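Local atomic coordinates of beta-galactosidase (Bacillus circulans subsp. alkalophilus, PDB entry 3TTY), a protein that hydrolyses the glycosidic bonds of terminal non-reducing beta-D-galactose residues in beta-galactosides, with a TIM-barrel glycoside hydrolase domain that binds galactose. Residues K381-Q384 with Q385-D388; N634-A637 with E638-F642. One frame throughout, in Å; residues are numbered along the deposited sequence.

Interaction 1: K381-Q384 with Q385-D388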
ATOM      1  N   LYS A 381      17.576  25.512 -34.872  1.00 20.52           N
ATOM      2  CA  LYS A 381      18.340  26.556 -35.552  1.00 31.14           C
ATOM      3  C   LYS A 381      19.645  26.930 -34.825  1.00 26.22           C
ATOM      4  O   LYS A 381      20.708  26.986 -35.444  1.00 26.65           O
ATOM      5  CB  LYS A 381      17.473  27.798 -35.790  1.00 34.56           C
ATOM      6  CG  LYS A 381      18.102  28.859 -36.701  1.00 44.88           C
ATOM      7  CD  LYS A 381      17.032  29.834 -37.203  1.00 58.40           C
ATOM      8  CE  LYS A 381      17.610  30.933 -38.088  1.00 65.43           C
ATOM      9  NZ  LYS A 381      16.530  31.821 -38.628  1.00 63.72           N
ATOM     10  N   GLU A 382      19.560  27.193 -33.526  1.00 23.50           N
ATOM     11  CA  GLU A 382      20.753  27.481 -32.724  1.00 27.03           C
ATOM     12  C   GLU A 382      21.793  26.356 -32.822  1.00 23.55           C
ATOM     13  O   GLU A 382      22.982  26.606 -33.010  1.00 20.86           O
ATOM     14  CB  GLU A 382      20.366  27.726 -31.259  1.00 24.94           C
ATOM     15  CG  GLU A 382      19.471  28.947 -31.067  1.00 26.55           C
ATOM     16  CD  GLU A 382      18.986  29.111 -29.644  1.00 28.89           C
ATOM     17  OE1 GLU A 382      19.111  28.155 -28.852  1.00 30.42           O
ATOM     18  OE2 GLU A 382      18.467  30.204 -29.315  1.00 35.90           O
ATOM     19  N   LEU A 383      21.339  25.116 -32.696  1.00 21.72           N
ATOM     20  CA  LEU A 383      22.251  23.984 -32.787  1.00 25.57           C
ATOM     21  C   LEU A 383      22.988  23.978 -34.122  1.00 22.82           C
ATOM     22  O   LEU A 383      24.174  23.676 -34.177  1.00 21.68           O
ATOM     23  CB  LEU A 383      21.518  22.668 -32.562  1.00 22.00           C
ATOM     24  CG  LEU A 383      21.495  22.185 -31.110  1.00 27.44           C
ATOM     25  CD1 LEU A 383      22.000  23.240 -30.130  1.00 17.63           C
ATOM     26  CD2 LEU A 383      20.105  21.721 -30.754  1.00 24.53           C
ATOM     27  N   GLN A 384      22.288  24.314 -35.199  1.00 23.54           N
ATOM     28  CA  GLN A 384      22.949  24.437 -36.497  1.00 25.94           C
ATOM     29  C   GLN A 384      24.006  25.535 -36.464  1.00 26.66           C
ATOM     30  O   GLN A 384      25.119  25.344 -36.944  1.00 24.52           O
ATOM     31  CB  GLN A 384      21.932  24.700 -37.602  1.00 24.86           C
ATOM     32  CG  GLN A 384      21.275  23.436 -38.111  1.00 23.01           C
ATOM     33  CD  GLN A 384      20.058  23.729 -38.945  1.00 30.61           C
ATOM     34  OE1 GLN A 384      19.516  24.828 -38.892  1.00 31.26           O
ATOM     35  NE2 GLN A 384      19.609  22.740 -39.720  1.00 32.27           N
ATOM     36  N   GLN A 385      23.652  26.671 -35.868  1.00 24.76           N
ATOM     37  CA  GLN A 385      24.546  27.819 -35.798  1.00 29.20           C
ATOM     38  C   GLN A 385      25.768  27.557 -34.909  1.00 31.24           C
ATOM     39  O   GLN A 385      26.827  28.142 -35.127  1.00 30.87           O
ATOM     40  CB  GLN A 385      23.785  29.053 -35.308  1.00 29.69           C
ATOM     41  CG  GLN A 385      22.665  29.485 -36.252  1.00 41.47           C
ATOM     42  CD  GLN A 385      21.744  30.548 -35.650  1.00 53.17           C
ATOM     43  OE1 GLN A 385      20.965  31.182 -36.369  1.00 50.52           O
ATOM     44  NE2 GLN A 385      21.826  30.742 -34.328  1.00 49.31           N
ATOM     45  N   LEU A 386      25.627  26.685 -33.914  1.00 25.43           N
ATOM     46  CA  LEU A 386      26.753  26.379 -33.032  1.00 26.36           C
ATOM     47  C   LEU A 386      27.809  25.542 -33.735  1.00 24.04           C
ATOM     48  O   LEU A 386      28.988  25.623 -33.407  1.00 21.49           O
ATOM     49  CB  LEU A 386      26.293  25.681 -31.750  1.00 25.90           C
ATOM     50  CG  LEU A 386      25.512  26.526 -30.742  1.00 25.72           C
ATOM     51  CD1 LEU A 386      25.040  25.662 -29.601  1.00 24.93           C
ATOM     52  CD2 LEU A 386      26.358  27.689 -30.225  1.00 30.37           C
ATOM     53  N   GLY A 387      27.385  24.744 -34.709  1.00 24.78           N
ATOM     54  CA  GLY A 387      28.307  23.864 -35.408  1.00 22.65           C
ATOM     55  C   GLY A 387      29.124  23.038 -34.427  1.00 25.53           C
ATOM     56  O   GLY A 387      28.567  22.468 -33.491  1.00 23.00           O
ATOM     57  N   ASP A 388      30.441  22.996 -34.618  1.00 23.70           N
ATOM     58  CA  ASP A 388      31.289  22.092 -33.842  1.00 27.87           C
ATOM     59  C   ASP A 388      31.873  22.719 -32.585  1.00 25.06           C
ATOM     60  O   ASP A 388      32.659  22.081 -31.889  1.00 28.78           O
ATOM     61  CB  ASP A 388      32.433  21.538 -34.706  1.00 29.19           C
ATOM     62  CG  ASP A 388      33.456  22.609 -35.101  1.00 31.22           C
ATOM     63  OD1 ASP A 388      34.283  22.333 -35.998  1.00 32.20           O
ATOM     64  OD2 ASP A 388      33.438  23.719 -34.528  1.00 26.48           O
TER
HETATM   65  O   HOH W   1      25.961  22.289 -32.724  1.00 16.21           O
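The carbonyl oxygen of Leu383 is gripped by water 1, which donates to it at 2.7 Å, and by two weak, long bonds from Leu386 N and Gly387 N. The same water donates a second bond to Gly387 O, also 2.7 Å away, and so ties the last turn of the helix to the chain leaving it. One residue back along the helix, Leu386 N donates to Glu382 O at 2.8 Å, nearly in line with the carbonyl, and before it Gln385 N to Lys381 O. This is the C-terminal end of helix 371-386, within the TIM-barrel family region, where Gly387 departs from helical geometry with positive phi (51°). Its N also reaches Gln384 O at 3.2 Å, from well above the carbonyl plane. On the exposed side, Gln385 lies obliquely across Lys381: OE1 sits 3.7 Å from Lys381 CG, while NE2 lies 3.8 Å from Glu382 CA. With CG beside its own backbone N (chi1 -63°), the Gln385 chain runs extended back over Lys381 O, and its CG lies 3.3 Å from that oxygen. On the buried side, Leu383 CD1 meets Leu386 CD1 at 3.9 Å, and both leucines pack on Tyr332 of helix 326-336. The Glu382 carboxylate is also held by that helix, through a hydrogen bond to the Tyr332 hydroxyl and a salt bridge to Arg328.

Interaction 2: N634-A637 with E638-F642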
ATOM      1  N   ASN A 634      19.210  30.378 -16.545  1.00 24.40           N
ATOM      2  CA  ASN A 634      18.304  30.990 -15.596  1.00 29.97           C
ATOM      3  C   ASN A 634      17.042  30.175 -15.454  1.00 29.62           C
ATOM      4  O   ASN A 634      16.179  30.234 -16.314  1.00 29.45           O
ATOM      5  CB  ASN A 634      17.946  32.406 -16.045  1.00 26.76           C
ATOM      6  CG  ASN A 634      17.026  33.102 -15.073  1.00 32.78           C
ATOM      7  OD1 ASN A 634      16.778  32.603 -13.968  1.00 30.53           O
ATOM      8  ND2 ASN A 634      16.514  34.267 -15.469  1.00 31.30           N
ATOM      9  N   HIS A 635      16.931  29.425 -14.364  1.00 27.43           N
ATOM     10  CA  HIS A 635      15.747  28.609 -14.110  1.00 27.69           C
ATOM     11  C   HIS A 635      14.543  29.407 -13.595  1.00 29.89           C
ATOM     12  O   HIS A 635      13.420  28.894 -13.564  1.00 25.51           O
ATOM     13  CB  HIS A 635      16.089  27.473 -13.138  1.00 30.16           C
ATOM     14  CG  HIS A 635      17.158  26.549 -13.643  1.00 27.99           C
ATOM     15  ND1 HIS A 635      16.907  25.554 -14.562  1.00 26.14           N
ATOM     16  CD2 HIS A 635      18.479  26.469 -13.355  1.00 25.66           C
ATOM     17  CE1 HIS A 635      18.026  24.903 -14.821  1.00 24.94           C
ATOM     18  NE2 HIS A 635      18.996  25.438 -14.102  1.00 24.96           N
ATOM     19  N   ASN A 636      14.777  30.655 -13.188  1.00 30.67           N
ATOM     20  CA  ASN A 636      13.700  31.507 -12.674  1.00 30.74           C
ATOM     21  C   ASN A 636      12.711  31.933 -13.755  1.00 29.93           C
ATOM     22  O   ASN A 636      13.074  32.056 -14.925  1.00 29.60           O
ATOM     23  CB  ASN A 636      14.267  32.757 -11.996  1.00 26.44           C
ATOM     24  CG  ASN A 636      15.258  32.429 -10.913  1.00 28.80           C
ATOM     25  OD1 ASN A 636      14.880  32.157  -9.774  1.00 29.77           O
ATOM     26  ND2 ASN A 636      16.539  32.463 -11.254  1.00 29.32           N
ATOM     27  N   ALA A 637      11.463  32.163 -13.356  1.00 35.06           N
ATOM     28  CA  ALA A 637      10.433  32.628 -14.290  1.00 34.39           C
ATOM     29  C   ALA A 637      10.541  34.138 -14.516  1.00 33.87           C
ATOM     30  O   ALA A 637       9.689  34.743 -15.171  1.00 33.34           O
ATOM     31  CB  ALA A 637       9.037  32.260 -13.778  1.00 27.07           C
ATOM     32  N   GLU A 638      11.598  34.736 -13.972  1.00 31.44           N
ATOM     33  CA  GLU A 638      11.801  36.176 -14.062  1.00 38.30           C
ATOM     34  C   GLU A 638      13.188  36.479 -14.622  1.00 38.07           C
ATOM     35  O   GLU A 638      14.131  35.705 -14.436  1.00 33.57           O
ATOM     36  CB  GLU A 638      11.642  36.828 -12.680  1.00 42.88           C
ATOM     37  CG  GLU A 638      10.345  36.457 -11.932  1.00 43.91           C
ATOM     38  CD  GLU A 638      10.555  35.406 -10.835  1.00 55.30           C
ATOM     39  OE1 GLU A 638      11.684  35.307 -10.292  1.00 50.11           O
ATOM     40  OE2 GLU A 638       9.583  34.678 -10.510  1.00 51.48           O
ATOM     41  N   GLU A 639      13.301  37.600 -15.321  1.00 33.90           N
ATOM     42  CA  GLU A 639      14.591  38.116 -15.772  1.00 37.01           C
ATOM     43  C   GLU A 639      15.550  38.297 -14.591  1.00 36.71           C
ATOM     44  O   GLU A 639      15.135  38.671 -13.490  1.00 36.75           O
ATOM     45  CB  GLU A 639      14.378  39.457 -16.470  1.00 37.79           C
ATOM     46  CG  GLU A 639      15.596  40.016 -17.165  1.00 40.28           C
ATOM     47  CD  GLU A 639      15.305  41.358 -17.816  1.00 55.89           C
ATOM     48  OE1 GLU A 639      15.162  41.405 -19.063  1.00 52.13           O
ATOM     49  OE2 GLU A 639      15.211  42.363 -17.071  1.00 48.36           O
ATOM     50  N   MET A 640      16.836  38.051 -14.823  1.00 33.50           N
ATOM     51  CA  MET A 640      17.820  38.098 -13.748  1.00 33.59           C
ATOM     52  C   MET A 640      19.094  38.788 -14.217  1.00 33.32           C
ATOM     53  O   MET A 640      19.441  38.722 -15.397  1.00 34.71           O
ATOM     54  CB  MET A 640      18.134  36.676 -13.271  1.00 32.44           C
ATOM     55  CG  MET A 640      18.163  36.501 -11.763  1.00 31.68           C
ATOM     56  SD  MET A 640      16.546  36.539 -10.988  1.00 36.35           S
ATOM     57  CE  MET A 640      16.996  36.384  -9.263  1.00 48.71           C
ATOM     58  N   THR A 641      19.794  39.447 -13.297  1.00 31.26           N
ATOM     59  CA  THR A 641      21.038  40.140 -13.641  1.00 32.17           C
ATOM     60  C   THR A 641      22.228  39.650 -12.816  1.00 29.71           C
ATOM     61  O   THR A 641      22.081  39.223 -11.677  1.00 32.75           O
ATOM     62  CB  THR A 641      20.902  41.686 -13.517  1.00 38.70           C
ATOM     63  OG1 THR A 641      20.888  42.068 -12.139  1.00 41.55           O
ATOM     64  CG2 THR A 641      19.610  42.163 -14.163  1.00 40.52           C
ATOM     65  N   PHE A 642      23.416  39.705 -13.404  1.00 33.42           N
ATOM     66  CA  PHE A 642      24.600  39.197 -12.735  1.00 36.50           C
ATOM     67  C   PHE A 642      25.844  39.835 -13.317  1.00 39.62           C
ATOM     68  O   PHE A 642      25.853  40.249 -14.477  1.00 33.24           O
ATOM     69  CB  PHE A 642      24.686  37.670 -12.887  1.00 37.05           C
ATOM     70  CG  PHE A 642      24.873  37.205 -14.314  1.00 32.52           C
ATOM     71  CD1 PHE A 642      23.779  37.020 -15.151  1.00 31.12           C
ATOM     72  CD2 PHE A 642      26.143  36.954 -14.819  1.00 30.24           C
ATOM     73  CE1 PHE A 642      23.951  36.594 -16.468  1.00 31.60           C
ATOM     74  CE2 PHE A 642      26.324  36.515 -16.137  1.00 27.11           C
ATOM     75  CZ  PHE A 642      25.227  36.338 -16.959  1.00 28.31           C
TER
HETATM   76  O   HOH W   2      10.647  31.589 -10.774  1.00 37.24           O
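After strand 627-634 the chain turns through His635-Ala637 and enters strand 640-643, so that the CA atoms of Asn634 and Met640 come within 7.4 Å of each other. An Asx turn opens this loop of the C-terminal beta domain: Asn634 OD1 accepts from Asn636 N at 2.9 Å, with the donor well above the carbonyl plane. A second donor, Asn636 ND2, reaches the same oxygen at 2.7 Å and lies much closer to that plane; Asn636 ND2 also bonds to Asp615 O. The other branch of the amide, Asn634 ND2, donates to Glu638 O at 3.0 Å with an N-H...O angle of 153°, and this acceptor lies near the plane of the donating amide. Because CG stands opposite the backbone N (chi1 -179°), the Asn634 amide extends into the loop, where both its ends are engaged and its rotation is fixed; ND2 also bonds to Pro665 O. A leucine at Asn634 would probably leave Asn636 N and Glu638 O without these partners and leave the Asn636 amide with one bond fewer to fix its rotation. Met640 crosses Asn634 at about a right angle, its CB 3.6 Å from Asn634 ND2, and its bent chain brings SD near the amide nitrogen of Asn636. Val617 of the neighbouring strand touches Asn634, Asn636 and Met640. At the exposed bend of the loop, water 2 accepts from Ala637 N at 2.8 Å and donates a longer bond to Glu638 OE2, 3.3 Å away.

Both interactions are local and lie toward the periphery of the chain, their centres 24 Å apart and their nearest atoms about 13 Å apart, without touching. Interaction 1 is partly buried and ends a helix of the TIM-barrel region; interaction 2 is a surface contact joining two strands of the C-terminal domain. Main-chain bonds dominate the first, supplemented by a leucine pair, whereas a side-chain amide organises the second. A water bridges two main-chain carbonyls at 381-388 but a main-chain NH and a carboxylate at 634-642. Helix 326-336 is common to both surroundings: it meets Leu383 and Leu386 in interaction 1 and His635 in interaction 2.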